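Local coordinates for protein glycosyl transferase family 8 (Streptococcus pneumoniae, PDB 5GVV) that transfers galactose from UDP-galactose to the terminal glucose of the already glycosylated serine-rich repeat protein PsrP, with manganese as its probable cofactor, at residues 196-201 with 217-222; 202-207 with 238-243; 226-231 with 244-249. All blocks are in the same frame, centred on the assembly; numbering follows the deposited sequence.

Contact 1 of 3, residues 196-201 with 217-222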
loop_
_atom_site.group_PDB
_atom_site.type_symbol
_atom_site.label_atom_id
_atom_site.label_comp_id
_atom_site.label_asym_id
_atom_site.label_seq_id
_atom_site.Cartn_x
_atom_site.Cartn_y
_atom_site.Cartn_z
ATOM N N TYR A 196 16.433 10.289 19.013
ATOM C CA TYR A 196 16.546 8.958 18.412
ATOM C C TYR A 196 15.238 8.176 18.527
ATOM O O TYR A 196 15.137 7.025 18.087
ATOM C CB TYR A 196 17.705 8.189 19.038
ATOM C CG TYR A 196 19.057 8.662 18.559
ATOM C CD1 TYR A 196 19.442 8.470 17.242
ATOM C CD2 TYR A 196 19.946 9.290 19.422
ATOM C CE1 TYR A 196 20.669 8.890 16.792
ATOM C CE2 TYR A 196 21.180 9.717 18.980
ATOM C CZ TYR A 196 21.536 9.511 17.662
ATOM O OH TYR A 196 22.765 9.928 17.205
ATOM N N ASN A 197 14.247 8.824 19.128
ATOM C CA ASN A 197 12.877 8.323 19.182
ATOM C C ASN A 197 11.991 9.499 19.569
ATOM O O ASN A 197 11.476 9.562 20.691
ATOM C CB ASN A 197 12.744 7.200 20.210
ATOM C CG ASN A 197 11.408 6.474 20.123
ATOM O OD1 ASN A 197 10.464 6.941 19.481
ATOM N ND2 ASN A 197 11.321 5.337 20.792
ATOM N N PHE A 198 11.838 10.441 18.645
ATOM C CA PHE A 198 11.145 11.693 18.925
ATOM C C PHE A 198 9.657 11.497 18.675
ATOM O O PHE A 198 9.200 11.447 17.519
ATOM C CB PHE A 198 11.707 12.809 18.045
ATOM C CG PHE A 198 11.321 14.200 18.488
ATOM C CD1 PHE A 198 10.116 14.761 18.090
ATOM C CD2 PHE A 198 12.170 14.943 19.303
ATOM C CE1 PHE A 198 9.757 16.046 18.498
ATOM C CE2 PHE A 198 11.822 16.228 19.711
ATOM C CZ PHE A 198 10.613 16.777 19.304
ATOM N N GLN A 199 8.903 11.386 19.764
ATOM C CA GLN A 199 7.510 10.968 19.688
ATOM C C GLN A 199 6.549 12.111 19.367
ATOM O O GLN A 199 5.753 12.554 20.204
ATOM C CB GLN A 199 7.132 10.203 20.959
ATOM C CG GLN A 199 7.950 8.905 21.098
ATOM C CD GLN A 199 8.304 8.571 22.530
ATOM O OE1 GLN A 199 7.423 8.439 23.378
ATOM N NE2 GLN A 199 9.602 8.432 22.812
ATOM N N ILE A 200 6.629 12.565 18.121
ATOM C CA ILE A 200 5.799 13.649 17.620
ATOM C C ILE A 200 4.317 13.256 17.618
ATOM O O ILE A 200 3.431 14.115 17.551
ATOM C CB ILE A 200 6.257 14.053 16.201
ATOM C CG1 ILE A 200 5.740 15.444 15.827
ATOM C CG2 ILE A 200 5.847 13.003 15.175
ATOM C CD1 ILE A 200 6.550 16.572 16.435
ATOM N N GLY A 201 4.048 11.956 17.709
ATOM C CA GLY A 201 2.680 11.472 17.765
ATOM C C GLY A 201 1.996 11.826 19.077
ATOM O O GLY A 201 0.766 11.753 19.183
ATOM N N ILE A 217 9.798 22.530 22.006
ATOM C CA ILE A 217 10.956 21.730 21.632
ATOM C C ILE A 217 11.220 21.922 20.138
ATOM O O ILE A 217 10.318 21.752 19.320
ATOM C CB ILE A 217 10.756 20.235 21.971
ATOM C CG1 ILE A 217 10.359 20.073 23.442
ATOM C CG2 ILE A 217 12.018 19.433 21.672
ATOM C CD1 ILE A 217 10.351 18.628 23.930
ATOM N N PRO A 218 12.461 22.298 19.786
ATOM C CA PRO A 218 12.860 22.622 18.408
ATOM C C PRO A 218 12.664 21.463 17.427
ATOM O O PRO A 218 12.987 20.318 17.761
ATOM C CB PRO A 218 14.356 22.933 18.547
ATOM C CG PRO A 218 14.518 23.384 19.970
ATOM C CD PRO A 218 13.561 22.519 20.744
ATOM N N LEU A 219 12.167 21.772 16.230
ATOM C CA LEU A 219 11.950 20.771 15.187
ATOM C C LEU A 219 12.853 21.023 13.974
ATOM O O LEU A 219 12.841 20.254 13.003
ATOM C CB LEU A 219 10.482 20.758 14.755
ATOM C CG LEU A 219 9.428 20.572 15.847
ATOM C CD1 LEU A 219 8.021 20.617 15.269
ATOM C CD2 LEU A 219 9.647 19.278 16.602
ATOM N N GLU A 220 13.617 22.113 14.033
ATOM C CA GLU A 220 14.615 22.431 13.017
ATOM C C GLU A 220 15.982 22.431 13.678
ATOM O O GLU A 220 16.234 23.225 14.584
ATOM C CB GLU A 220 14.346 23.800 12.378
ATOM C CG GLU A 220 13.548 23.744 11.074
ATOM C CD GLU A 220 14.314 23.067 9.948
ATOM O OE1 GLU A 220 13.674 22.408 9.098
ATOM O OE2 GLU A 220 15.559 23.201 9.911
ATOM N N PRO A 221 16.871 21.529 13.244
ATOM C CA PRO A 221 16.659 20.527 12.195
ATOM C C PRO A 221 15.822 19.362 12.711
ATOM O O PRO A 221 15.658 19.218 13.926
ATOM C CB PRO A 221 18.077 20.049 11.894
ATOM C CG PRO A 221 18.794 20.195 13.204
ATOM C CD PRO A 221 18.223 21.442 13.828
ATOM N N LEU A 222 15.277 18.567 11.797
ATOM C CA LEU A 222 14.480 17.399 12.159
ATOM C C LEU A 222 15.231 16.468 13.099
ATOM O O LEU A 222 16.433 16.245 12.929
ATOM C CB LEU A 222 14.088 16.624 10.899
ATOM C CG LEU A 222 12.664 16.702 10.343
ATOM C CD1 LEU A 222 11.902 17.869 10.911
ATOM C CD2 LEU A 222 12.676 16.738 8.808
#
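Phe198 pushes the far end of its ring between Ile217 and Leu219, and this wedge makes up most of a small apolar contact between two loops. Ile217 arrives at the ring's edge, close to its plane, with CG2 at 3.8 Å from Phe198 CE2; the two side chains run past each other in opposite senses. Leu219 CD2 meets the ring at a slant, 3.7 Å from Phe198 CE1. Ring atom CZ is shared, within van der Waals range of both methyl branches. Leu219 CD2 serves a second neighbour as well, touching the end methyl CD1 of Ile200 at 4.1 Å. In Ile200, CG1 is swung away from the residue's own backbone N (chi1 -161°), and this together with the turn at chi2 (79°) brings CD1 to Leu219 and alongside the edge of the Phe198 ring. No hydrogen bond joins the two segments, so the fit rests on these carbon contacts.

Behind the apolar tips, 196-201 is held by polar bonds. Gln199, the centre of an inverse gamma turn bracketed by the bond from Ile200 N to Phe198 O, folds its side chain back so that NE2 donates to Asn197 O at 3.0 Å; its OE1 accepts from the backbone of Cys134. Further out, the Phe198 ring meets Phe135 edge-to-face, while the backbone of Phe198 is hydrogen-bonded to Ile225 and His227. Asn197 OD1 is hydrogen-bonded to ND1 of His227, a manganese ligand, and is thus a second-shell partner of the metal. The arrangement packs the loop leading into helix 203-208 against the loop leaving it, on the periphery of the family 8, GT-A-type catalytic domain and near its metal site.

Contact 2 of 3, residues 202-207 with 238-243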
loop_
_atom_site.group_PDB
_atom_site.type_symbol
_atom_site.label_atom_id
_atom_site.label_comp_id
_atom_site.label_asym_id
_atom_site.label_seq_id
_atom_site.Cartn_x
_atom_site.Cartn_y
_atom_site.Cartn_z
ATOM N N TYR A 202 2.786 12.222 20.073
ATOM C CA TYR A 202 2.250 12.575 21.388
ATOM C C TYR A 202 1.541 13.930 21.391
ATOM O O TYR A 202 0.908 14.296 22.388
ATOM C CB TYR A 202 3.365 12.564 22.444
ATOM C CG TYR A 202 2.888 12.816 23.866
ATOM C CD1 TYR A 202 2.005 11.942 24.491
ATOM C CD2 TYR A 202 3.326 13.927 24.582
ATOM C CE1 TYR A 202 1.572 12.164 25.789
ATOM C CE2 TYR A 202 2.894 14.161 25.877
ATOM C CZ TYR A 202 2.015 13.274 26.474
ATOM O OH TYR A 202 1.581 13.497 27.763
ATOM N N ASP A 203 1.638 14.661 20.280
ATOM C CA ASP A 203 1.059 16.006 20.179
ATOM C C ASP A 203 -0.376 16.099 20.700
ATOM O O ASP A 203 -0.698 16.995 21.486
ATOM C CB ASP A 203 1.113 16.508 18.732
ATOM C CG ASP A 203 2.485 17.038 18.347
ATOM O OD1 ASP A 203 3.418 16.941 19.177
ATOM O OD2 ASP A 203 2.631 17.540 17.209
ATOM N N TYR A 204 -1.229 15.173 20.267
ATOM C CA TYR A 204 -2.614 15.148 20.725
ATOM C C TYR A 204 -2.671 14.923 22.228
ATOM O O TYR A 204 -3.437 15.585 22.925
ATOM C CB TYR A 204 -3.440 14.074 20.004
ATOM C CG TYR A 204 -4.907 14.131 20.382
ATOM C CD1 TYR A 204 -5.790 14.955 19.690
ATOM C CD2 TYR A 204 -5.403 13.389 21.451
ATOM C CE1 TYR A 204 -7.126 15.029 20.040
ATOM C CE2 TYR A 204 -6.740 13.458 21.810
ATOM C CZ TYR A 204 -7.595 14.275 21.099
ATOM O OH TYR A 204 -8.922 14.352 21.454
ATOM N N GLY A 205 -1.860 13.993 22.723
ATOM C CA GLY A 205 -1.777 13.752 24.154
ATOM C C GLY A 205 -1.287 14.977 24.907
ATOM O O GLY A 205 -1.856 15.364 25.930
ATOM N N ALA A 206 -0.235 15.599 24.388
ATOM C CA ALA A 206 0.359 16.766 25.033
ATOM C C ALA A 206 -0.623 17.930 25.091
ATOM O O ALA A 206 -0.719 18.629 26.103
ATOM C CB ALA A 206 1.624 17.176 24.309
ATOM N N ALA A 207 -1.334 18.150 23.994
ATOM C CA ALA A 207 -2.359 19.188 23.959
ATOM C C ALA A 207 -3.529 18.838 24.884
ATOM O O ALA A 207 -4.170 19.725 25.458
ATOM C CB ALA A 207 -2.842 19.408 22.533
ATOM N N PHE A 238 -7.254 12.386 7.779
ATOM C CA PHE A 238 -7.080 13.544 8.648
ATOM C C PHE A 238 -6.177 13.193 9.826
ATOM O O PHE A 238 -6.204 12.063 10.329
ATOM C CB PHE A 238 -8.429 14.044 9.174
ATOM C CG PHE A 238 -9.488 14.191 8.114
ATOM C CD1 PHE A 238 -9.426 15.220 7.183
ATOM C CD2 PHE A 238 -10.564 13.314 8.070
ATOM C CE1 PHE A 238 -10.410 15.359 6.215
ATOM C CE2 PHE A 238 -11.552 13.446 7.102
ATOM C CZ PHE A 238 -11.474 14.469 6.173
ATOM N N SER A 239 -5.382 14.168 10.260
ATOM C CA SER A 239 -4.560 14.037 11.461
ATOM C C SER A 239 -4.364 15.435 12.024
ATOM O O SER A 239 -4.628 16.424 11.333
ATOM C CB SER A 239 -3.208 13.389 11.150
ATOM O OG SER A 239 -2.432 14.211 10.292
ATOM N N VAL A 240 -3.920 15.533 13.273
ATOM C CA VAL A 240 -3.817 16.838 13.919
ATOM C C VAL A 240 -2.412 17.129 14.444
ATOM O O VAL A 240 -2.081 18.276 14.744
ATOM C CB VAL A 240 -4.845 16.984 15.057
ATOM C CG1 VAL A 240 -6.260 16.973 14.500
ATOM C CG2 VAL A 240 -4.662 15.872 16.088
ATOM N N GLY A 241 -1.589 16.092 14.550
ATOM C CA GLY A 241 -0.222 16.263 15.012
ATOM C C GLY A 241 0.662 16.921 13.971
ATOM O O GLY A 241 0.312 16.961 12.787
ATOM N N ARG A 242 1.812 17.427 14.411
ATOM C CA ARG A 242 2.741 18.119 13.521
ATOM C C ARG A 242 3.595 17.149 12.716
ATOM O O ARG A 242 3.717 15.971 13.077
ATOM C CB ARG A 242 3.657 19.044 14.327
ATOM C CG ARG A 242 2.970 20.262 14.922
ATOM C CD ARG A 242 3.848 20.905 15.993
ATOM N NE ARG A 242 4.141 19.969 17.074
ATOM C CZ ARG A 242 5.109 20.137 17.970
ATOM N NH1 ARG A 242 5.883 21.211 17.917
ATOM N NH2 ARG A 242 5.309 19.231 18.919
ATOM N N LEU A 243 4.165 17.658 11.621
ATOM C CA LEU A 243 5.138 16.937 10.788
ATOM C C LEU A 243 4.504 15.870 9.903
ATOM O O LEU A 243 5.182 14.953 9.450
ATOM C CB LEU A 243 6.281 16.341 11.628
ATOM C CG LEU A 243 7.094 17.352 12.449
ATOM C CD1 LEU A 243 8.351 16.706 13.016
ATOM C CD2 LEU A 243 7.441 18.578 11.619
#
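Asp203, near the start of helix 203-208, and Arg242, in the loop before helix 244-251, form a bidentate, side-on salt bridge at the surface of the GT-A-type glycosyltransferase. Arg242 offers NE and NH2, one to each carboxylate oxygen: NE reaches OD2 of Asp203 at 2.9 Å and NH2 reaches OD1 at 3.0 Å, both nearly straight. The acceptors lie almost in the guanidinium plane, but the carboxylate is turned, its plane 36° from that of the guanidinium. NH2 meets OD1 on its syn side but tilted well out of the carboxylate plane, and NE comes to OD2 from above that plane. A bend at chi3 (-59°) folds the arginine chain back around OD2.

That oxygen takes a further bond from the backbone N of Arg242 at 2.9 Å, on its anti side. One carboxylate therefore accepts from both the main chain and the side chain of the same residue. Gly241 CA lies against the carboxylate where the backbones come closest, Asp203 CA to Gly241 CA 5.3 Å.

Tyr204, next after Asp203, and Val240, just before Gly241, add an apolar margin, and both also pack on the second subunit, against Asn330 and Pro329 of that chain. Asp232 accepts from Val240 N through OD1 and from Gly241 N through OD2. Val240 CG2 touches the edge of the Tyr204 ring, 3.9 Å from CD1.

Contact 3 of 3, residues 226-231 with 244-249. With MN (manganese (II) ion), chain C; UDP (uridine-5'-diphosphate), chain D.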
loop_
_atom_site.group_PDB
_atom_site.type_symbol
_atom_site.label_atom_id
_atom_site.label_comp_id
_atom_site.label_asym_id
_atom_site.label_seq_id
_atom_site.Cartn_x
_atom_site.Cartn_y
_atom_site.Cartn_z
ATOM N N LEU A 226 11.651 10.197 13.856
ATOM C CA LEU A 226 10.312 10.709 14.154
ATOM C C LEU A 226 9.341 9.559 14.353
ATOM O O LEU A 226 9.104 8.786 13.424
ATOM C CB LEU A 226 9.801 11.575 13.002
ATOM C CG LEU A 226 10.459 12.924 12.748
ATOM C CD1 LEU A 226 9.860 13.571 11.515
ATOM C CD2 LEU A 226 10.293 13.824 13.962
ATOM N N HIS A 227 8.750 9.468 15.543
ATOM C CA HIS A 227 7.857 8.360 15.875
ATOM C C HIS A 227 6.416 8.850 16.001
ATOM O O HIS A 227 6.073 9.586 16.936
ATOM C CB HIS A 227 8.313 7.688 17.176
ATOM C CG HIS A 227 7.658 6.371 17.444
ATOM N ND1 HIS A 227 7.933 5.614 18.567
ATOM C CD2 HIS A 227 6.749 5.659 16.731
ATOM C CE1 HIS A 227 7.222 4.505 18.535
ATOM N NE2 HIS A 227 6.490 4.507 17.433
ATOM N N TYR A 228 5.572 8.452 15.052
ATOM C CA TYR A 228 4.177 8.873 15.064
ATOM C C TYR A 228 3.305 7.947 15.911
ATOM O O TYR A 228 2.419 7.258 15.387
ATOM C CB TYR A 228 3.635 8.945 13.633
ATOM C CG TYR A 228 4.344 9.961 12.767
ATOM C CD1 TYR A 228 3.912 11.278 12.716
ATOM C CD2 TYR A 228 5.440 9.598 11.996
ATOM C CE1 TYR A 228 4.551 12.207 11.923
ATOM C CE2 TYR A 228 6.094 10.517 11.208
ATOM C CZ TYR A 228 5.644 11.821 11.176
ATOM O OH TYR A 228 6.293 12.740 10.385
ATOM N N ILE A 229 3.552 7.937 17.220
ATOM C CA ILE A 229 2.784 7.115 18.149
ATOM C C ILE A 229 1.331 7.569 18.191
ATOM O O ILE A 229 0.993 8.632 17.657
ATOM C CB ILE A 229 3.362 7.175 19.580
ATOM C CG1 ILE A 229 3.222 8.590 20.160
ATOM C CG2 ILE A 229 4.823 6.735 19.592
ATOM C CD1 ILE A 229 3.577 8.692 21.638
ATOM N N SER A 230 0.489 6.751 18.828
ATOM C CA SER A 230 -0.959 6.991 18.986
ATOM C C SER A 230 -1.745 6.656 17.721
ATOM O O SER A 230 -1.178 6.194 16.736
ATOM C CB SER A 230 -1.276 8.420 19.458
ATOM O OG SER A 230 -1.334 9.329 18.367
ATOM N N GLN A 231 -3.053 6.872 17.757
ATOM C CA GLN A 231 -3.888 6.553 16.607
ATOM C C GLN A 231 -4.013 7.737 15.651
ATOM O O GLN A 231 -4.704 7.650 14.632
ATOM C CB GLN A 231 -5.269 6.075 17.062
ATOM C CG GLN A 231 -5.224 4.908 18.051
ATOM C CD GLN A 231 -4.600 3.643 17.470
ATOM O OE1 GLN A 231 -3.374 3.500 17.414
ATOM N NE2 GLN A 231 -5.447 2.706 17.059
ATOM N N ARG A 244 3.206 16.008 9.656
ATOM C CA ARG A 244 2.479 15.120 8.751
ATOM C C ARG A 244 3.146 15.074 7.374
ATOM O O ARG A 244 3.225 14.012 6.741
ATOM C CB ARG A 244 1.037 15.610 8.609
ATOM C CG ARG A 244 0.233 14.895 7.539
ATOM C CD ARG A 244 -1.158 15.485 7.398
ATOM N NE ARG A 244 -1.908 14.812 6.340
ATOM C CZ ARG A 244 -2.771 13.821 6.547
ATOM N NH1 ARG A 244 -3.014 13.391 7.778
ATOM N NH2 ARG A 244 -3.402 13.264 5.521
ATOM N N GLU A 245 3.632 16.226 6.920
ATOM C CA GLU A 245 4.247 16.346 5.597
ATOM C C GLU A 245 5.522 15.517 5.430
ATOM O O GLU A 245 5.870 15.110 4.315
ATOM C CB GLU A 245 4.543 17.812 5.281
ATOM C CG GLU A 245 5.526 18.480 6.236
ATOM C CD GLU A 245 4.871 18.975 7.522
ATOM O OE1 GLU A 245 3.645 18.781 7.707
ATOM O OE2 GLU A 245 5.595 19.568 8.347
ATOM N N VAL A 246 6.226 15.273 6.531
ATOM C CA VAL A 246 7.467 14.504 6.471
ATOM C C VAL A 246 7.200 13.045 6.099
ATOM O O VAL A 246 7.944 12.451 5.305
ATOM C CB VAL A 246 8.241 14.571 7.794
ATOM C CG1 VAL A 246 9.533 13.753 7.699
ATOM C CG2 VAL A 246 8.543 16.021 8.165
ATOM N N TRP A 247 6.138 12.466 6.658
ATOM C CA TRP A 247 5.816 11.072 6.370
ATOM C C TRP A 247 5.481 10.897 4.903
ATOM O O TRP A 247 5.930 9.942 4.270
ATOM C CB TRP A 247 4.645 10.562 7.223
ATOM C CG TRP A 247 4.415 9.064 7.056
ATOM C CD1 TRP A 247 4.971 8.056 7.806
ATOM C CD2 TRP A 247 3.597 8.420 6.065
ATOM N NE1 TRP A 247 4.542 6.832 7.344
ATOM C CE2 TRP A 247 3.693 7.026 6.282
ATOM C CE3 TRP A 247 2.780 8.883 5.025
ATOM C CZ2 TRP A 247 3.010 6.092 5.487
ATOM C CZ3 TRP A 247 2.100 7.959 4.241
ATOM C CH2 TRP A 247 2.223 6.577 4.474
ATOM N N TRP A 248 4.682 11.816 4.367
ATOM C CA TRP A 248 4.270 11.728 2.975
ATOM C C TRP A 248 5.444 11.900 2.016
ATOM O O TRP A 248 5.495 11.251 0.966
ATOM C CB TRP A 248 3.145 12.728 2.691
ATOM C CG TRP A 248 1.857 12.218 3.234
ATOM C CD1 TRP A 248 1.256 12.571 4.407
ATOM C CD2 TRP A 248 1.034 11.201 2.653
ATOM N NE1 TRP A 248 0.097 11.857 4.579
ATOM C CE2 TRP A 248 -0.064 11.006 3.512
ATOM C CE3 TRP A 248 1.111 10.445 1.479
ATOM C CZ2 TRP A 248 -1.075 10.083 3.239
ATOM C CZ3 TRP A 248 0.105 9.525 1.206
ATOM C CH2 TRP A 248 -0.972 9.353 2.081
ATOM N N GLU A 249 6.386 12.760 2.384
ATOM C CA GLU A 249 7.588 12.983 1.590
ATOM C C GLU A 249 8.344 11.677 1.333
ATOM O O GLU A 249 8.854 11.447 0.232
ATOM C CB GLU A 249 8.493 13.978 2.309
ATOM C CG GLU A 249 9.776 14.315 1.572
ATOM C CD GLU A 249 10.574 15.390 2.285
ATOM O OE1 GLU A 249 11.324 16.123 1.601
ATOM O OE2 GLU A 249 10.439 15.510 3.526
HETATM MN MN MN C . 5.072 3.031 16.878
HETATM N N1 UDP D . 1.729 -3.069 13.580
HETATM C C2 UDP D . 1.407 -3.749 12.422
HETATM N N3 UDP D . 0.135 -3.670 11.887
HETATM C C4 UDP D . -0.829 -2.907 12.517
HETATM C C5 UDP D . -0.501 -2.219 13.685
HETATM C C6 UDP D . 0.751 -2.403 14.270
HETATM O O2 UDP D . 2.264 -4.429 11.864
HETATM O O4 UDP D . -1.965 -2.835 12.037
HETATM C "C1'" UDP D . 3.103 -3.176 14.120
HETATM C "C2'" UDP D . 3.959 -2.058 13.547
HETATM O "O2'" UDP D . 5.287 -2.498 13.371
HETATM C "C3'" UDP D . 3.934 -1.005 14.630
HETATM C "C4'" UDP D . 3.839 -1.851 15.893
HETATM O "O4'" UDP D . 3.100 -3.004 15.528
HETATM O "O3'" UDP D . 5.102 -0.212 14.594
HETATM C "C5'" UDP D . 3.165 -1.114 17.048
HETATM O "O5'" UDP D . 2.143 -0.294 16.523
HETATM P PA UDP D . 2.200 1.286 16.804
HETATM O O1A UDP D . 3.470 1.770 16.224
HETATM O O2A UDP D . 1.024 1.965 16.213
HETATM O O3A UDP D . 2.192 1.438 18.414
HETATM P PB UDP D . 2.728 2.756 19.180
HETATM O O1B UDP D . 2.903 2.472 20.623
HETATM O O2B UDP D . 1.710 3.822 19.032
HETATM O O3B UDP D . 4.015 3.198 18.589
#
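The strand that supplies a histidine to the manganese-UDP site of this GT-A-type enzyme is backed here by helix 244-251. The residues facing the helix are Leu226 and Tyr228; His227 between them carries the metal. Tyr228 lies with its hydroxyl over the N-terminal part of the helix, OH 3.7 Å from Val246 CB, and hydrogen-bonds to Leu243 O. Trp247 turns an edge of its indole toward the face of the tyrosine, an offset edge-to-face pair with planes at 89° and centroids 5.9 Å apart. On the hydroxyl side of Tyr228, Leu226 CD1 packs on Val246 CG1 at 3.8 Å, the two side chains crossing roughly at right angles.

Toward the ligand, His227 NE2 binds manganese at 2.1 Å, and UDP O1A and O3B are further ligands; Asp106 and Asp108 of the DxD motif also bind the metal. Ile229 CG2 lies over the imidazole face, and Ser230 N donates to UDP O2B at 3.2 Å.

Strand 225-227 pairs antiparallel with strand 109-111, whose Ile110 touches Tyr228, Val246 and Trp247, while Trp247 extends onward to helix 17-30.

The three contacts cluster on one side of the chain's centre, with centres 10 to 12 Å apart. Contact 3 holds one of the manganese ligands, His227; the other two each touch contact 3. Contact 1 reaches contact 3 by a backbone hydrogen bond, His227 N to Phe198 O at 2.8 Å, and through Ile200 CG2, 3.6 Å from Tyr228 CD1. Contacts 2 and 3 pack Leu243 CD1 on Leu226 CD2 at 3.6 Å and share a hydrogen bond from Arg244 NH1 to Ser239 OG at 2.7 Å. Contacts 1 and 2 meet where Ile200 CD1 lies 3.9 Å from Leu243 CD1. Ile200 is about 10 Å from manganese and Tyr204 about 12 Å from UDP, side chain to ligand.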